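Local atomic coordinates of probable branched-chain-amino-acid aminotransferase (Thermotoga maritima MSB8, PDB entry 3CSW), a protein that probably transfers amino groups between leucine, isoleucine or valine and 2-oxoglutarate, using pyridoxal 5'-phosphate as cofactor. Residues Asp233-Leu237 / Gly261-Leu267; Asn71-Ser75 / Leu102-Gly107. All blocks are in the same frame, centred on the assembly; numbering follows the deposited sequence.

Contact 1 (Asp233-Leu237 / Gly261-Leu267); sequences DEMFL and GPVTATL
Glu234 OE1 is held by two donors from one residue: Thr264 OG1 at 2.6 Å and Thr264 N at 2.8 Å. The hydroxyl takes the anti lone pair of OE1, whereas the amide arrives on the syn side, 16° out of the carboxylate plane. The other oxygen, Glu234 OE2, receives Val263 N through its syn lone pair at 3.0 Å, and Pro262 CD touches it at 3.3 Å. With both oxygens engaged, rotation of the carboxylate should be fixed. The Glu234 side chain reaches this place because its CG is anti to the carbonyl carbon (chi1 -42°) and the rest runs out extended. Glu234 CD lies 3.6 Å from Gly261 CA, at the N-cap position, where a side chain would run into the carboxylate. The acid thus meets first-turn N-H groups of helix 262-276, whose positive end probably favours its ionised form.

Two residues on, Phe236 continues the interface by van der Waals contact. Its CD2 comes within 3.6 Å of Thr264 OG1, and CZ makes an apolar contact with Leu267 CD1 at 3.8 Å, the Phe236 and Leu267 side chains crossing at about a right angle. The same ring stacks on Phe183, while Leu267 also leans on Leu211 of helix 203-214. Met235, between Glu234 and Phe236 in sequence, sets off to the other face of the sheet.

Over these segments the strand and helix axes approach to 8.4 Å and run 33° apart. A classic beta bulge at Asp233 and Glu234, opposite Val185, starts the strand. This is alpha/beta layering, a helix laid on a mixed sheet, with the carboxylate of a strand glutamate accepting first-turn N-H groups of the helix.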
ATOM      1  N   ASP A 233      -4.436 -26.461 -11.908  1.00 29.31           N
ATOM      2  CA  ASP A 233      -5.012 -27.541 -12.721  1.00 29.88           C
ATOM      3  C   ASP A 233      -6.454 -27.232 -13.165  1.00 30.67           C
ATOM      4  O   ASP A 233      -6.851 -27.599 -14.277  1.00 33.29           O
ATOM      5  CB  ASP A 233      -4.999 -28.883 -11.965  1.00 31.79           C
ATOM      6  CG  ASP A 233      -3.611 -29.304 -11.549  1.00 28.58           C
ATOM      7  OD1 ASP A 233      -2.665 -28.947 -12.255  1.00 33.13           O
ATOM      8  OD2 ASP A 233      -3.461 -29.978 -10.506  1.00 33.89           O
ATOM      9  N   GLU A 234      -7.231 -26.587 -12.290  1.00 29.71           N
ATOM     10  CA  GLU A 234      -8.606 -26.216 -12.573  1.00 29.37           C
ATOM     11  C   GLU A 234      -8.899 -24.864 -11.959  1.00 29.25           C
ATOM     12  O   GLU A 234      -8.265 -24.473 -11.005  1.00 27.97           O
ATOM     13  CB  GLU A 234      -9.628 -27.229 -11.983  1.00 30.10           C
ATOM     14  CG  GLU A 234      -9.274 -28.694 -12.134  1.00 29.88           C
ATOM     15  CD  GLU A 234     -10.320 -29.654 -11.563  1.00 31.19           C
ATOM     16  OE1 GLU A 234     -11.521 -29.353 -11.638  1.00 33.16           O
ATOM     17  OE2 GLU A 234      -9.929 -30.740 -11.080  1.00 32.54           O
HETATM   18  N   MSE A 235      -9.904 -24.183 -12.504  1.00 30.47           N
HETATM   19  CA  MSE A 235     -10.435 -22.951 -11.946  1.00 29.17           C
HETATM   20  C   MSE A 235     -11.947 -22.888 -12.186  1.00 29.15           C
HETATM   21  O   MSE A 235     -12.446 -23.410 -13.184  1.00 31.44           O
HETATM   22  CB  MSE A 235      -9.714 -21.760 -12.579  1.00 31.79           C
HETATM   23  CG  MSE A 235     -10.207 -20.374 -12.157  1.00 26.74           C
HETATM   24 SE   MSE A 235      -9.202 -18.948 -13.000  0.75 21.72          SE
HETATM   25  CE  MSE A 235     -10.070 -17.524 -12.216  1.00 26.17           C
ATOM     26  N   PHE A 236     -12.683 -22.309 -11.238  1.00 29.18           N
ATOM     27  CA  PHE A 236     -14.130 -22.094 -11.386  1.00 26.32           C
ATOM     28  C   PHE A 236     -14.614 -20.913 -10.539  1.00 28.06           C
ATOM     29  O   PHE A 236     -13.905 -20.448  -9.627  1.00 26.89           O
ATOM     30  CB  PHE A 236     -14.953 -23.378 -11.126  1.00 27.68           C
ATOM     31  CG  PHE A 236     -14.973 -23.872  -9.671  1.00 26.88           C
ATOM     32  CD1 PHE A 236     -15.884 -23.351  -8.754  1.00 29.92           C
ATOM     33  CD2 PHE A 236     -14.136 -24.908  -9.257  1.00 30.96           C
ATOM     34  CE1 PHE A 236     -15.925 -23.818  -7.440  1.00 28.70           C
ATOM     35  CE2 PHE A 236     -14.175 -25.388  -7.950  1.00 31.30           C
ATOM     36  CZ  PHE A 236     -15.075 -24.832  -7.036  1.00 28.45           C
ATOM     37  N   LEU A 237     -15.813 -20.434 -10.884  1.00 28.15           N
ATOM     38  CA  LEU A 237     -16.474 -19.339 -10.205  1.00 28.42           C
ATOM     39  C   LEU A 237     -17.721 -19.833  -9.498  1.00 30.56           C
ATOM     40  O   LEU A 237     -18.307 -20.849  -9.884  1.00 31.70           O
ATOM     41  CB  LEU A 237     -16.893 -18.253 -11.201  1.00 27.16           C
ATOM     42  CG  LEU A 237     -15.866 -17.747 -12.205  1.00 28.96           C
ATOM     43  CD1 LEU A 237     -16.525 -16.787 -13.210  1.00 26.75           C
ATOM     44  CD2 LEU A 237     -14.662 -17.111 -11.480  1.00 23.44           C
ATOM     45  N   GLY A 261     -12.418 -29.910 -15.476  1.00 33.25           N
ATOM     46  CA  GLY A 261     -11.622 -30.846 -14.707  1.00 32.32           C
ATOM     47  C   GLY A 261     -12.487 -31.628 -13.744  1.00 31.88           C
ATOM     48  O   GLY A 261     -13.638 -31.250 -13.458  1.00 31.40           O
ATOM     49  N   PRO A 262     -11.927 -32.706 -13.200  1.00 32.33           N
ATOM     50  CA  PRO A 262     -12.658 -33.664 -12.356  1.00 31.94           C
ATOM     51  C   PRO A 262     -13.186 -33.160 -11.015  1.00 31.07           C
ATOM     52  O   PRO A 262     -14.260 -33.591 -10.585  1.00 29.96           O
ATOM     53  CB  PRO A 262     -11.645 -34.801 -12.150  1.00 32.95           C
ATOM     54  CG  PRO A 262     -10.307 -34.190 -12.429  1.00 32.67           C
ATOM     55  CD  PRO A 262     -10.516 -33.085 -13.398  1.00 32.03           C
ATOM     56  N   VAL A 263     -12.438 -32.301 -10.328  1.00 32.63           N
ATOM     57  CA  VAL A 263     -12.906 -31.770  -9.047  1.00 30.40           C
ATOM     58  C   VAL A 263     -14.087 -30.830  -9.310  1.00 31.84           C
ATOM     59  O   VAL A 263     -15.094 -30.901  -8.603  1.00 33.40           O
ATOM     60  CB  VAL A 263     -11.762 -31.073  -8.234  1.00 31.03           C
ATOM     61  CG1 VAL A 263     -12.302 -30.375  -6.990  1.00 29.30           C
ATOM     62  CG2 VAL A 263     -10.687 -32.086  -7.858  1.00 27.82           C
ATOM     63  N   THR A 264     -13.967 -29.978 -10.338  1.00 32.18           N
ATOM     64  CA  THR A 264     -15.023 -29.026 -10.718  1.00 31.23           C
ATOM     65  C   THR A 264     -16.292 -29.757 -11.112  1.00 32.34           C
ATOM     66  O   THR A 264     -17.406 -29.341 -10.738  1.00 34.23           O
ATOM     67  CB  THR A 264     -14.627 -28.161 -11.927  1.00 33.06           C
ATOM     68  OG1 THR A 264     -13.366 -27.524 -11.681  1.00 33.11           O
ATOM     69  CG2 THR A 264     -15.708 -27.101 -12.260  1.00 28.10           C
ATOM     70  N   ALA A 265     -16.112 -30.837 -11.877  1.00 33.08           N
ATOM     71  CA  ALA A 265     -17.203 -31.666 -12.377  1.00 31.22           C
ATOM     72  C   ALA A 265     -17.975 -32.358 -11.245  1.00 30.44           C
ATOM     73  O   ALA A 265     -19.191 -32.381 -11.279  1.00 32.77           O
ATOM     74  CB  ALA A 265     -16.663 -32.707 -13.406  1.00 30.75           C
ATOM     75  N   THR A 266     -17.286 -32.909 -10.250  1.00 30.57           N
ATOM     76  CA  THR A 266     -17.960 -33.516  -9.114  1.00 31.49           C
ATOM     77  C   THR A 266     -18.726 -32.487  -8.306  1.00 32.62           C
ATOM     78  O   THR A 266     -19.854 -32.742  -7.863  1.00 34.59           O
ATOM     79  CB  THR A 266     -16.989 -34.163  -8.141  1.00 32.78           C
ATOM     80  OG1 THR A 266     -15.985 -34.857  -8.870  1.00 41.27           O
ATOM     81  CG2 THR A 266     -17.730 -35.160  -7.247  1.00 35.35           C
ATOM     82  N   LEU A 267     -18.103 -31.336  -8.080  1.00 32.68           N
ATOM     83  CA  LEU A 267     -18.735 -30.285  -7.292  1.00 33.62           C
ATOM     84  C   LEU A 267     -19.989 -29.775  -8.000  1.00 35.11           C
ATOM     85  O   LEU A 267     -21.030 -29.602  -7.351  1.00 35.83           O
ATOM     86  CB  LEU A 267     -17.758 -29.135  -6.967  1.00 33.03           C
ATOM     87  CG  LEU A 267     -16.600 -29.501  -6.022  1.00 30.87           C
ATOM     88  CD1 LEU A 267     -15.484 -28.450  -6.043  1.00 26.28           C
ATOM     89  CD2 LEU A 267     -17.078 -29.764  -4.580  1.00 30.23           C
TER

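Contact 2 (Asn71-Ser75 / Leu102-Gly107); sequences NLPLS and LFPDSG
Leu102 meets two leucines of the 71-75 loop: its CG is 4.4 Å from Leu72 CD2, and its CD2 is 4.3 Å from Leu74 CG. At Phe103 the backbone takes over, since the Phe103 side chain sets off away from the 71-75 loop; Phe103 O lies 3.7 Å from Leu72 CD2 and also accepts Gly107 N, a bond of 3.0 Å that closes the turn 103-107. Pro104 CA lies 4.0 Å from Leu72 CD2. Asp105 then brings its main chain to the other branch, its N standing 3.4 Å from Leu72 CD1. Leu72 can address the turn with both methyls because its CG is anti to the backbone N (chi1 163°), carrying the fork across to the facing loop. An alanine here removes both methyls and would probably open a gap between the loop and the backbone of Phe103 to Asp105, leaving Leu102 without one of its leucine partners. Gly107, whose positive phi favours glycine, ends the walk: its O accepts Ser75 OG at 2.7 Å, with a C=O...donor angle of 153° and the donor tilted 26° from the carbonyl plane.

Asp105 also forms a salt bridge with Arg157 of the second subunit, and Phe103 packs on Leu38 of that subunit. The turn joins antiparallel strands 96-102 and 109-115 as a beta-hairpin, bordered by helix 31-37, while the 71-75 loop that abuts it links helices 56-68 and 78-89.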
ATOM      1  N   ASN A  71     -25.852   2.267  10.381  1.00 76.87           N
ATOM      2  CA  ASN A  71     -26.827   2.387  11.482  1.00 79.22           C
ATOM      3  C   ASN A  71     -28.259   2.671  10.985  1.00 80.85           C
ATOM      4  O   ASN A  71     -29.070   3.263  11.696  1.00 80.93           O
ATOM      5  CB  ASN A  71     -26.367   3.429  12.504  1.00 79.57           C
ATOM      6  CG  ASN A  71     -25.082   3.021  13.208  1.00 82.96           C
ATOM      7  OD1 ASN A  71     -24.307   2.218  12.687  1.00 88.93           O
ATOM      8  ND2 ASN A  71     -24.854   3.566  14.396  1.00 84.80           N
ATOM      9  N   LEU A  72     -28.532   2.253   9.746  1.00 82.80           N
ATOM     10  CA  LEU A  72     -29.854   2.296   9.126  1.00 83.28           C
ATOM     11  C   LEU A  72     -30.395   0.923   9.463  1.00 83.94           C
ATOM     12  O   LEU A  72     -29.871  -0.078   8.964  1.00 84.38           O
ATOM     13  CB  LEU A  72     -29.737   2.486   7.588  1.00 84.12           C
ATOM     14  CG  LEU A  72     -30.879   2.204   6.569  1.00 83.87           C
ATOM     15  CD1 LEU A  72     -32.020   3.241   6.616  1.00 78.30           C
ATOM     16  CD2 LEU A  72     -30.326   2.107   5.121  1.00 81.02           C
ATOM     17  N   PRO A  73     -31.405   0.844  10.344  1.00 84.12           N
ATOM     18  CA  PRO A  73     -31.884  -0.501  10.644  1.00 82.85           C
ATOM     19  C   PRO A  73     -32.767  -1.019   9.515  1.00 80.56           C
ATOM     20  O   PRO A  73     -33.269  -0.243   8.683  1.00 80.21           O
ATOM     21  CB  PRO A  73     -32.679  -0.323  11.943  1.00 82.97           C
ATOM     22  CG  PRO A  73     -33.185   1.073  11.876  1.00 85.23           C
ATOM     23  CD  PRO A  73     -32.165   1.877  11.072  1.00 84.91           C
ATOM     24  N   LEU A  74     -32.937  -2.332   9.493  1.00 77.31           N
ATOM     25  CA  LEU A  74     -33.725  -2.980   8.468  1.00 73.85           C
ATOM     26  C   LEU A  74     -35.193  -2.788   8.848  1.00 71.96           C
ATOM     27  O   LEU A  74     -35.574  -2.993  10.002  1.00 71.69           O
ATOM     28  CB  LEU A  74     -33.339  -4.460   8.382  1.00 73.05           C
ATOM     29  CG  LEU A  74     -33.286  -5.065   6.986  1.00 70.33           C
ATOM     30  CD1 LEU A  74     -32.576  -6.401   7.051  1.00 70.49           C
ATOM     31  CD2 LEU A  74     -34.687  -5.196   6.390  1.00 68.84           C
ATOM     32  N   SER A  75     -36.009  -2.360   7.888  1.00 69.97           N
ATOM     33  CA  SER A  75     -37.440  -2.127   8.140  1.00 67.83           C
ATOM     34  C   SER A  75     -38.225  -3.437   8.212  1.00 63.67           C
ATOM     35  O   SER A  75     -39.055  -3.615   9.099  1.00 64.11           O
ATOM     36  CB  SER A  75     -38.041  -1.227   7.049  1.00 68.89           C
ATOM     37  OG  SER A  75     -37.936  -1.819   5.757  1.00 69.83           O
ATOM     38  N   LEU A 102     -32.339  -1.994  -0.376  1.00 36.65           N
ATOM     39  CA  LEU A 102     -32.710  -1.280   0.828  1.00 40.96           C
ATOM     40  C   LEU A 102     -32.218   0.160   0.671  1.00 42.33           C
ATOM     41  O   LEU A 102     -31.044   0.397   0.380  1.00 41.02           O
ATOM     42  CB  LEU A 102     -32.110  -1.980   2.041  1.00 40.78           C
ATOM     43  CG  LEU A 102     -32.335  -1.363   3.419  1.00 46.50           C
ATOM     44  CD1 LEU A 102     -33.819  -1.373   3.803  1.00 49.26           C
ATOM     45  CD2 LEU A 102     -31.478  -2.113   4.440  1.00 43.75           C
ATOM     46  N   PHE A 103     -33.127   1.114   0.837  1.00 45.31           N
ATOM     47  CA  PHE A 103     -32.835   2.515   0.544  1.00 49.50           C
ATOM     48  C   PHE A 103     -32.453   3.352   1.748  1.00 55.75           C
ATOM     49  O   PHE A 103     -32.999   3.166   2.842  1.00 52.64           O
ATOM     50  CB  PHE A 103     -33.976   3.178  -0.247  1.00 48.50           C
ATOM     51  CG  PHE A 103     -34.089   2.660  -1.642  1.00 47.04           C
ATOM     52  CD1 PHE A 103     -33.171   3.039  -2.604  1.00 46.36           C
ATOM     53  CD2 PHE A 103     -35.067   1.744  -1.980  1.00 42.30           C
ATOM     54  CE1 PHE A 103     -33.246   2.530  -3.882  1.00 45.82           C
ATOM     55  CE2 PHE A 103     -35.147   1.240  -3.254  1.00 47.32           C
ATOM     56  CZ  PHE A 103     -34.233   1.629  -4.207  1.00 47.28           C
ATOM     57  N   PRO A 104     -31.523   4.314   1.508  1.00 64.75           N
ATOM     58  CA  PRO A 104     -30.849   5.126   2.523  1.00 67.38           C
ATOM     59  C   PRO A 104     -31.794   6.028   3.280  1.00 69.45           C
ATOM     60  O   PRO A 104     -32.628   6.714   2.666  1.00 69.09           O
ATOM     61  CB  PRO A 104     -29.848   5.975   1.721  1.00 68.44           C
ATOM     62  CG  PRO A 104     -30.301   5.924   0.293  1.00 68.20           C
ATOM     63  CD  PRO A 104     -31.098   4.681   0.132  1.00 65.82           C
ATOM     64  N   ASP A 105     -31.651   5.995   4.609  1.00 70.01           N
ATOM     65  CA  ASP A 105     -32.409   6.832   5.530  1.00 69.53           C
ATOM     66  C   ASP A 105     -33.866   6.360   5.634  1.00 67.17           C
ATOM     67  O   ASP A 105     -34.324   6.013   6.724  1.00 67.85           O
ATOM     68  CB  ASP A 105     -32.288   8.327   5.155  1.00 70.43           C
ATOM     69  CG  ASP A 105     -30.822   8.816   5.088  1.00 74.63           C
ATOM     70  OD1 ASP A 105     -29.886   7.982   5.086  1.00 72.27           O
ATOM     71  OD2 ASP A 105     -30.606  10.050   5.028  1.00 80.83           O
ATOM     72  N   SER A 106     -34.575   6.310   4.508  1.00 64.34           N
ATOM     73  CA  SER A 106     -35.970   5.869   4.504  1.00 62.92           C
ATOM     74  C   SER A 106     -36.184   4.434   5.011  1.00 61.59           C
ATOM     75  O   SER A 106     -37.179   4.172   5.674  1.00 61.43           O
ATOM     76  CB  SER A 106     -36.596   6.030   3.107  1.00 62.80           C
ATOM     77  OG  SER A 106     -35.913   5.267   2.123  1.00 61.68           O
ATOM     78  N   GLY A 107     -35.268   3.515   4.701  1.00 59.84           N
ATOM     79  CA  GLY A 107     -35.451   2.099   5.051  1.00 59.30           C
ATOM     80  C   GLY A 107     -36.416   1.338   4.131  1.00 58.01           C
ATOM     81  O   GLY A 107     -36.688   0.155   4.357  1.00 58.15           O
TER

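Following the chain from its N terminus, contact 2 closes first: the 26 residues between its segments hold helix 78-89 and most of strand 96-102, so a loop between helices is brought back onto the hairpin that follows. Contact 1 opens much later and closes 23 residues that contain no helix, returning helix 262-276 to strand 234-239. The two are in series and neither nest nor cross. The centres of contacts 1 and 2 are about 40 Å apart, on opposite sides of the chain's centre. Contact 2 ties the connection between helices 56-68 and 78-89 to the six-stranded antiparallel sheet; contact 1 lays helix 262-276 on a mixed sheet.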